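Local coordinates for protein putative ribosomal N-acetyltransferase YdaF (Bacillus subtilis, PDB 1NSL) that probably transfers an acetyl group to a protein amino group, perhaps on ribosomal proteins, as a hexameric or dimeric GNAT-family N-acetyltransferase, at residues C[22-27]-C[98-103]; C[113-118]-C[143-148]. All coordinates share one frame; numbering follows the deposited sequence.

Interaction 1: C[22-27]-C[98-103]; sequences ERLAEL and GYWIAK
In this GNAT domain the first helix, 21-30, packs on strand 94-101 of the central sheet, and Leu24 and Leu27 meet Trp100 and Ala102. The contact is purely apolar and largely buried. Trp100 CG sits between the backbone N and the carbonyl carbon (chi1 57°), and the indole extends from the strand with its six-membered ring toward the helix. Leu24 CD1 lies 4.0 Å from Trp100 CZ2. One turn on, Leu27 CB lies 4.2 Å from Trp100 CH2. Both leucine carbons come at the edge of the indole, near its plane, and do not stack on a face. Leu24 gets there with CG anti to the backbone N (chi1 -176°), which brings one methyl to the ring. Leu27 also reaches past the strand end. Its CD1 lies 4.3 Å from Ala102 CB, where the strand has given way to loop. The backbones are closest here, with 6.9 Å between the CA atoms of Leu27 and Ala102.

Ile101 points away from the helix and touches helix 110-124. The strand therefore has a helix on each side. Leu79 and Met82 of strand 78-89 also touch Leu24, Leu79 touches Leu27, and Phe40 meets the Trp100 ring. This arrangement, helices on both faces of a mixed, mainly antiparallel sheet, is that of the GNAT fold.

Interaction 2: C[113-118]-C[143-148]; sequences AACRKL and RAVPER
This is a sparse helix-to-helix contact between helix 110-124 and helix 140-149, with a buried apolar end and an exposed charged end. Cys115 faces Val145 on the inner side, and SG lies 4.0 Å from Val145 CG1. The sulfur stands anti to the carbonyl carbon of its own residue (chi1 -65°), on a bond that points toward the other helix. Val145 meets it with the CG1 branch, which is anti to the backbone N (chi1 163°). The CA atoms of Cys115 and Val145 are 8.4 Å apart, a usual spacing for packed helices. Tyr99 of strand 94-101 packs against both residues. Val145 also touches Ile111 and Thr112 of helix 110-124.

Both helices belong to the GNAT fold. Helix 110-124 follows strand 94-101 and leads to strand 130-136, its parallel neighbour, so it is the helix of a beta-alpha-beta crossover. Helix 140-149 follows that second strand. In GNAT enzymes this part of the fold commonly lines the acetyl-CoA cleft.

At the outer end two arginines approach each other. Arg116 NH1 lies 3.7 Å from Arg148 NH1, with no hydrogen bond between them. Arg148 NH1 is at the edge of the Arg116 guanidinium, in its plane. The two guanidinium planes are 89° apart, so the groups do not stack. Arg148 CD is 4.1 Å from Arg116 NH1. Two like charges this near would be expected to disfavour the approach slightly, though exposed arginine ends are not precisely placed at this resolution. Both side chains also touch a crystal neighbour, which may influence their positions.

Interaction 1 is core. Interaction 2 is core at one end and surface at the other. The 22-27 and 98-103 pair joins a helix to the sheet by carbon-carbon packing alone. The 113-118 and 143-148 pair joins two helices, with one sulfur-methyl contact inside and two arginines outside. Their centres are about 18 Å apart, yet strand 94-101 connects them. Trp100 serves interaction 1, while its neighbour Tyr99 reaches interaction 2. Tyr99 CD2 lies 3.6 Å from Cys115 SG, and Tyr99 OH lies 3.6 Å from Val145 CB. Both segments of interaction 1 precede those of interaction 2 in the chain.

Interaction 1: C[22-27]-C[98-103]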
ATOM      1  N   GLU C  22     -21.445  10.387 -10.990  1.00 26.38           N
ATOM      2  CA  GLU C  22     -22.498  11.415 -11.076  1.00 27.54           C
ATOM      3  C   GLU C  22     -23.916  10.778 -10.901  1.00 27.52           C
ATOM      4  O   GLU C  22     -24.623  11.154  -9.990  1.00 27.32           O
ATOM      5  CB  GLU C  22     -22.404  12.301 -12.354  1.00 27.12           C
ATOM      6  CG  GLU C  22     -20.977  12.675 -12.785  1.00 30.46           C
ATOM      7  CD  GLU C  22     -20.266  11.511 -13.499  1.00 35.93           C
ATOM      8  OE1 GLU C  22     -20.291  11.452 -14.756  1.00 37.45           O
ATOM      9  OE2 GLU C  22     -19.708  10.614 -12.814  1.00 37.66           O
ATOM     10  N   ARG C  23     -24.312   9.793 -11.727  1.00 27.59           N
ATOM     11  CA  ARG C  23     -25.650   9.213 -11.610  1.00 27.67           C
ATOM     12  C   ARG C  23     -25.924   8.571 -10.255  1.00 26.82           C
ATOM     13  O   ARG C  23     -27.008   8.740  -9.721  1.00 27.44           O
ATOM     14  CB  ARG C  23     -25.992   8.272 -12.768  1.00 28.43           C
ATOM     15  CG  ARG C  23     -26.134   9.039 -14.085  1.00 33.96           C
ATOM     16  CD  ARG C  23     -26.461   8.215 -15.387  1.00 40.52           C
ATOM     17  NE  ARG C  23     -26.513   9.023 -16.637  1.00 40.31           N
ATOM     18  CZ  ARG C  23     -26.849   8.529 -17.843  1.00 42.09           C
ATOM     19  NH1 ARG C  23     -26.880   9.318 -18.919  1.00 42.15           N
ATOM     20  NH2 ARG C  23     -27.178   7.240 -17.978  1.00 42.44           N
ATOM     21  N   LEU C  24     -24.959   7.856  -9.687  1.00 25.36           N
ATOM     22  CA  LEU C  24     -25.161   7.261  -8.388  1.00 23.95           C
ATOM     23  C   LEU C  24     -25.396   8.349  -7.333  1.00 24.02           C
ATOM     24  O   LEU C  24     -26.348   8.305  -6.573  1.00 23.46           O
ATOM     25  CB  LEU C  24     -23.955   6.425  -7.996  1.00 23.67           C
ATOM     26  CG  LEU C  24     -24.082   5.653  -6.688  1.00 22.58           C
ATOM     27  CD1 LEU C  24     -25.227   4.725  -6.826  1.00 23.56           C
ATOM     28  CD2 LEU C  24     -22.872   4.859  -6.404  1.00 21.74           C
ATOM     29  N   ALA C  25     -24.525   9.331  -7.283  1.00 23.87           N
ATOM     30  CA  ALA C  25     -24.643  10.360  -6.273  1.00 24.24           C
ATOM     31  C   ALA C  25     -25.983  11.099  -6.371  1.00 24.82           C
ATOM     32  O   ALA C  25     -26.620  11.416  -5.375  1.00 24.52           O
ATOM     33  CB  ALA C  25     -23.468  11.350  -6.391  1.00 23.75           C
ATOM     34  N   GLU C  26     -26.427  11.371  -7.577  1.00 26.03           N
ATOM     35  CA  GLU C  26     -27.674  12.103  -7.722  1.00 27.55           C
ATOM     36  C   GLU C  26     -28.826  11.229  -7.246  1.00 26.71           C
ATOM     37  O   GLU C  26     -29.709  11.667  -6.506  1.00 26.38           O
ATOM     38  CB  GLU C  26     -27.842  12.527  -9.167  1.00 28.72           C
ATOM     39  CG  GLU C  26     -29.173  13.123  -9.565  1.00 32.02           C
ATOM     40  CD  GLU C  26     -29.113  13.541 -11.021  1.00 38.02           C
ATOM     41  OE1 GLU C  26     -28.192  13.040 -11.729  1.00 39.70           O
ATOM     42  OE2 GLU C  26     -29.933  14.387 -11.455  1.00 41.75           O
ATOM     43  N   LEU C  27     -28.783   9.970  -7.639  1.00 25.90           N
ATOM     44  CA  LEU C  27     -29.799   9.029  -7.195  1.00 25.57           C
ATOM     45  C   LEU C  27     -29.763   8.937  -5.668  1.00 25.18           C
ATOM     46  O   LEU C  27     -30.751   8.646  -5.011  1.00 24.68           O
ATOM     47  CB  LEU C  27     -29.489   7.667  -7.776  1.00 25.05           C
ATOM     48  CG  LEU C  27     -30.459   6.852  -8.588  1.00 25.62           C
ATOM     49  CD1 LEU C  27     -31.356   7.675  -9.411  1.00 26.93           C
ATOM     50  CD2 LEU C  27     -29.555   6.085  -9.503  1.00 29.17           C
ATOM     51  N   GLY C  98     -28.167  -7.229   0.234  1.00 29.65           N
ATOM     52  CA  GLY C  98     -28.751  -5.914   0.469  1.00 29.18           C
ATOM     53  C   GLY C  98     -29.105  -5.356  -0.882  1.00 28.10           C
ATOM     54  O   GLY C  98     -28.703  -5.909  -1.887  1.00 29.14           O
ATOM     55  N   TYR C  99     -29.859  -4.281  -0.928  1.00 27.00           N
ATOM     56  CA  TYR C  99     -30.295  -3.761  -2.196  1.00 25.94           C
ATOM     57  C   TYR C  99     -31.081  -2.549  -1.858  1.00 25.51           C
ATOM     58  O   TYR C  99     -31.581  -2.477  -0.785  1.00 25.74           O
ATOM     59  CB  TYR C  99     -31.235  -4.774  -2.840  1.00 26.05           C
ATOM     60  CG  TYR C  99     -32.244  -5.382  -1.870  1.00 26.10           C
ATOM     61  CD1 TYR C  99     -33.246  -4.614  -1.311  1.00 24.20           C
ATOM     62  CD2 TYR C  99     -32.180  -6.721  -1.519  1.00 25.61           C
ATOM     63  CE1 TYR C  99     -34.120  -5.135  -0.442  1.00 25.89           C
ATOM     64  CE2 TYR C  99     -33.084  -7.271  -0.639  1.00 27.42           C
ATOM     65  CZ  TYR C  99     -34.049  -6.462  -0.094  1.00 28.42           C
ATOM     66  OH  TYR C  99     -34.976  -6.945   0.797  1.00 29.16           O
ATOM     67  N   TRP C 100     -31.159  -1.574  -2.744  1.00 25.81           N
ATOM     68  CA  TRP C 100     -32.046  -0.435  -2.555  1.00 26.01           C
ATOM     69  C   TRP C 100     -32.431   0.005  -3.908  1.00 27.01           C
ATOM     70  O   TRP C 100     -31.713  -0.293  -4.876  1.00 28.45           O
ATOM     71  CB  TRP C 100     -31.396   0.729  -1.858  1.00 25.31           C
ATOM     72  CG  TRP C 100     -30.172   1.309  -2.464  1.00 25.80           C
ATOM     73  CD1 TRP C 100     -28.902   0.987  -2.142  1.00 26.37           C
ATOM     74  CD2 TRP C 100     -30.082   2.392  -3.389  1.00 26.48           C
ATOM     75  NE1 TRP C 100     -28.022   1.763  -2.836  1.00 26.54           N
ATOM     76  CE2 TRP C 100     -28.723   2.643  -3.609  1.00 26.28           C
ATOM     77  CE3 TRP C 100     -31.016   3.177  -4.069  1.00 28.45           C
ATOM     78  CZ2 TRP C 100     -28.268   3.625  -4.484  1.00 26.01           C
ATOM     79  CZ3 TRP C 100     -30.563   4.167  -4.935  1.00 27.01           C
ATOM     80  CH2 TRP C 100     -29.201   4.382  -5.129  1.00 27.10           C
ATOM     81  N   ILE C 101     -33.548   0.708  -4.012  1.00 27.10           N
ATOM     82  CA  ILE C 101     -33.950   1.165  -5.312  1.00 27.52           C
ATOM     83  C   ILE C 101     -34.535   2.581  -5.266  1.00 27.66           C
ATOM     84  O   ILE C 101     -34.905   3.082  -4.216  1.00 27.39           O
ATOM     85  CB  ILE C 101     -34.867   0.139  -5.875  1.00 27.94           C
ATOM     86  CG1 ILE C 101     -34.837   0.157  -7.389  1.00 29.71           C
ATOM     87  CG2 ILE C 101     -36.270   0.312  -5.322  1.00 29.23           C
ATOM     88  CD1 ILE C 101     -36.111  -0.531  -8.010  1.00 30.74           C
ATOM     89  N   ALA C 102     -34.515   3.285  -6.390  1.00 28.30           N
ATOM     90  CA  ALA C 102     -35.046   4.656  -6.431  1.00 28.39           C
ATOM     91  C   ALA C 102     -36.553   4.575  -6.517  1.00 29.29           C
ATOM     92  O   ALA C 102     -37.130   3.643  -7.125  1.00 28.96           O
ATOM     93  CB  ALA C 102     -34.516   5.400  -7.591  1.00 28.28           C
ATOM     94  N   LYS C 103     -37.210   5.554  -5.929  1.00 29.48           N
ATOM     95  CA  LYS C 103     -38.626   5.372  -5.763  1.00 30.37           C
ATOM     96  C   LYS C 103     -39.349   5.113  -7.072  1.00 30.76           C
ATOM     97  O   LYS C 103     -40.176   4.212  -7.188  1.00 31.17           O
ATOM     98  CB  LYS C 103     -39.213   6.551  -5.023  1.00 30.59           C
ATOM     99  CG  LYS C 103     -39.764   6.200  -3.673  1.00 31.60           C
ATOM    100  CD  LYS C 103     -41.093   6.945  -3.510  1.00 33.85           C
ATOM    101  CE  LYS C 103     -41.901   6.523  -2.302  1.00 34.00           C
ATOM    102  NZ  LYS C 103     -43.037   7.484  -2.211  1.00 37.66           N
TER

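Interaction 2: C[113-118]-C[143-148]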
ATOM      1  N   ALA C 113     -36.499 -10.116  -8.712  1.00 29.49           N
ATOM      2  CA  ALA C 113     -35.851 -10.674  -9.881  1.00 29.18           C
ATOM      3  C   ALA C 113     -34.318 -10.660  -9.787  1.00 29.98           C
ATOM      4  O   ALA C 113     -33.698 -11.656 -10.109  1.00 31.01           O
ATOM      5  CB  ALA C 113     -36.304  -9.945 -11.085  1.00 28.50           C
ATOM      6  N   ALA C 114     -33.724  -9.536  -9.393  1.00 29.19           N
ATOM      7  CA  ALA C 114     -32.305  -9.458  -9.238  1.00 30.29           C
ATOM      8  C   ALA C 114     -31.749 -10.332  -8.083  1.00 30.43           C
ATOM      9  O   ALA C 114     -30.691 -10.929  -8.245  1.00 29.20           O
ATOM     10  CB  ALA C 114     -31.862  -7.980  -9.065  1.00 30.43           C
ATOM     11  N   CYS C 115     -32.437 -10.383  -6.932  1.00 31.16           N
ATOM     12  CA  CYS C 115     -31.991 -11.271  -5.822  1.00 31.72           C
ATOM     13  C   CYS C 115     -31.939 -12.739  -6.311  1.00 31.25           C
ATOM     14  O   CYS C 115     -30.998 -13.446  -6.005  1.00 31.31           O
ATOM     15  CB  CYS C 115     -32.854 -11.132  -4.541  1.00 30.61           C
ATOM     16  SG  CYS C 115     -32.709  -9.469  -3.806  1.00 34.28           S
ATOM     17  N   ARG C 116     -32.929 -13.191  -7.082  1.00 30.75           N
ATOM     18  CA  ARG C 116     -32.859 -14.556  -7.580  1.00 31.08           C
ATOM     19  C   ARG C 116     -31.570 -14.797  -8.413  1.00 30.80           C
ATOM     20  O   ARG C 116     -30.856 -15.805  -8.199  1.00 32.00           O
ATOM     21  CB  ARG C 116     -34.123 -14.971  -8.335  1.00 30.72           C
ATOM     22  CG  ARG C 116     -35.419 -14.838  -7.519  1.00 32.62           C
ATOM     23  CD  ARG C 116     -36.779 -15.123  -8.297  1.00 29.98           C
ATOM     24  NE  ARG C 116     -37.737 -15.750  -7.390  1.00 33.94           N
ATOM     25  CZ  ARG C 116     -39.002 -15.352  -7.233  1.00 36.91           C
ATOM     26  NH1 ARG C 116     -39.444 -14.314  -7.924  1.00 38.87           N
ATOM     27  NH2 ARG C 116     -39.826 -15.974  -6.389  1.00 33.07           N
ATOM     28  N   LYS C 117     -31.237 -13.936  -9.361  1.00 29.41           N
ATOM     29  CA  LYS C 117     -29.984 -14.212 -10.026  1.00 29.52           C
ATOM     30  C   LYS C 117     -28.859 -14.325  -8.988  1.00 29.80           C
ATOM     31  O   LYS C 117     -28.030 -15.252  -9.078  1.00 29.38           O
ATOM     32  CB  LYS C 117     -29.603 -13.170 -11.064  1.00 29.14           C
ATOM     33  CG  LYS C 117     -30.279 -13.320 -12.412  1.00 30.39           C
ATOM     34  CD  LYS C 117     -30.079 -14.680 -13.112  1.00 31.65           C
ATOM     35  CE  LYS C 117     -31.092 -14.763 -14.261  1.00 36.48           C
ATOM     36  NZ  LYS C 117     -31.720 -16.078 -14.565  1.00 39.07           N
ATOM     37  N   LEU C 118     -28.850 -13.399  -8.009  1.00 29.13           N
ATOM     38  CA  LEU C 118     -27.776 -13.304  -7.015  1.00 28.66           C
ATOM     39  C   LEU C 118     -27.671 -14.553  -6.181  1.00 28.51           C
ATOM     40  O   LEU C 118     -26.596 -15.020  -5.865  1.00 27.58           O
ATOM     41  CB  LEU C 118     -27.998 -12.117  -6.109  1.00 28.14           C
ATOM     42  CG  LEU C 118     -26.837 -11.753  -5.180  1.00 31.12           C
ATOM     43  CD1 LEU C 118     -25.531 -12.021  -5.869  1.00 29.36           C
ATOM     44  CD2 LEU C 118     -26.856 -10.239  -4.710  1.00 29.75           C
ATOM     45  N   ARG C 143     -38.925  -6.044   3.435  1.00 31.64           N
ATOM     46  CA  ARG C 143     -39.340  -7.305   4.000  1.00 31.91           C
ATOM     47  C   ARG C 143     -39.997  -8.216   2.933  1.00 31.98           C
ATOM     48  O   ARG C 143     -39.776  -9.452   2.888  1.00 30.70           O
ATOM     49  CB  ARG C 143     -40.383  -6.992   5.058  1.00 32.42           C
ATOM     50  CG  ARG C 143     -39.824  -6.500   6.347  1.00 31.68           C
ATOM     51  CD  ARG C 143     -39.626  -7.599   7.316  1.00 29.38           C
ATOM     52  NE  ARG C 143     -40.437  -7.325   8.471  1.00 27.66           N
ATOM     53  CZ  ARG C 143     -40.987  -8.252   9.199  1.00 27.54           C
ATOM     54  NH1 ARG C 143     -40.801  -9.520   8.873  1.00 31.85           N
ATOM     55  NH2 ARG C 143     -41.697  -7.932  10.255  1.00 20.84           N
ATOM     56  N   ALA C 144     -40.788  -7.596   2.065  1.00 31.16           N
ATOM     57  CA  ALA C 144     -41.476  -8.379   1.073  1.00 32.17           C
ATOM     58  C   ALA C 144     -40.510  -9.130   0.203  1.00 32.62           C
ATOM     59  O   ALA C 144     -40.858 -10.141  -0.399  1.00 33.28           O
ATOM     60  CB  ALA C 144     -42.353  -7.539   0.210  1.00 31.95           C
ATOM     61  N   VAL C 145     -39.288  -8.685   0.113  1.00 32.64           N
ATOM     62  CA  VAL C 145     -38.506  -9.401  -0.850  1.00 33.16           C
ATOM     63  C   VAL C 145     -38.147 -10.838  -0.461  1.00 33.28           C
ATOM     64  O   VAL C 145     -38.398 -11.769  -1.203  1.00 34.22           O
ATOM     65  CB  VAL C 145     -37.329  -8.603  -1.363  1.00 33.38           C
ATOM     66  CG1 VAL C 145     -36.304  -9.543  -2.047  1.00 28.80           C
ATOM     67  CG2 VAL C 145     -37.888  -7.589  -2.345  1.00 33.20           C
ATOM     68  N   PRO C 146     -37.611 -11.004   0.724  1.00 32.22           N
ATOM     69  CA  PRO C 146     -37.268 -12.332   1.223  1.00 31.36           C
ATOM     70  C   PRO C 146     -38.500 -13.267   1.252  1.00 30.01           C
ATOM     71  O   PRO C 146     -38.449 -14.398   0.807  1.00 29.67           O
ATOM     72  CB  PRO C 146     -36.841 -12.047   2.664  1.00 31.38           C
ATOM     73  CG  PRO C 146     -36.481 -10.641   2.657  1.00 32.32           C
ATOM     74  CD  PRO C 146     -37.349  -9.922   1.681  1.00 31.85           C
ATOM     75  N   GLU C 147     -39.591 -12.775   1.795  1.00 28.69           N
ATOM     76  CA  GLU C 147     -40.767 -13.589   1.999  1.00 29.04           C
ATOM     77  C   GLU C 147     -41.366 -14.111   0.698  1.00 28.63           C
ATOM     78  O   GLU C 147     -41.956 -15.166   0.702  1.00 28.32           O
ATOM     79  CB  GLU C 147     -41.837 -12.839   2.788  1.00 28.91           C
ATOM     80  CG  GLU C 147     -41.490 -12.482   4.236  1.00 32.16           C
ATOM     81  CD  GLU C 147     -42.474 -11.471   4.883  1.00 35.73           C
ATOM     82  OE1 GLU C 147     -43.159 -11.802   5.869  1.00 35.78           O
ATOM     83  OE2 GLU C 147     -42.576 -10.317   4.419  1.00 38.26           O
ATOM     84  N   ARG C 148     -41.179 -13.365  -0.390  1.00 28.67           N
ATOM     85  CA  ARG C 148     -41.676 -13.677  -1.724  1.00 27.90           C
ATOM     86  C   ARG C 148     -40.734 -14.764  -2.243  1.00 28.16           C
ATOM     87  O   ARG C 148     -41.184 -15.757  -2.762  1.00 29.52           O
ATOM     88  CB  ARG C 148     -41.688 -12.402  -2.625  1.00 27.31           C
ATOM     89  CG  ARG C 148     -42.423 -12.436  -3.947  1.00 25.16           C
ATOM     90  CD  ARG C 148     -41.550 -12.162  -5.151  1.00 27.94           C
ATOM     91  NE  ARG C 148     -41.954 -11.079  -6.076  1.00 27.16           N
ATOM     92  CZ  ARG C 148     -42.404 -11.261  -7.312  1.00 25.12           C
ATOM     93  NH1 ARG C 148     -42.590 -12.465  -7.795  1.00 26.62           N
ATOM     94  NH2 ARG C 148     -42.706 -10.241  -8.072  1.00 25.57           N
TER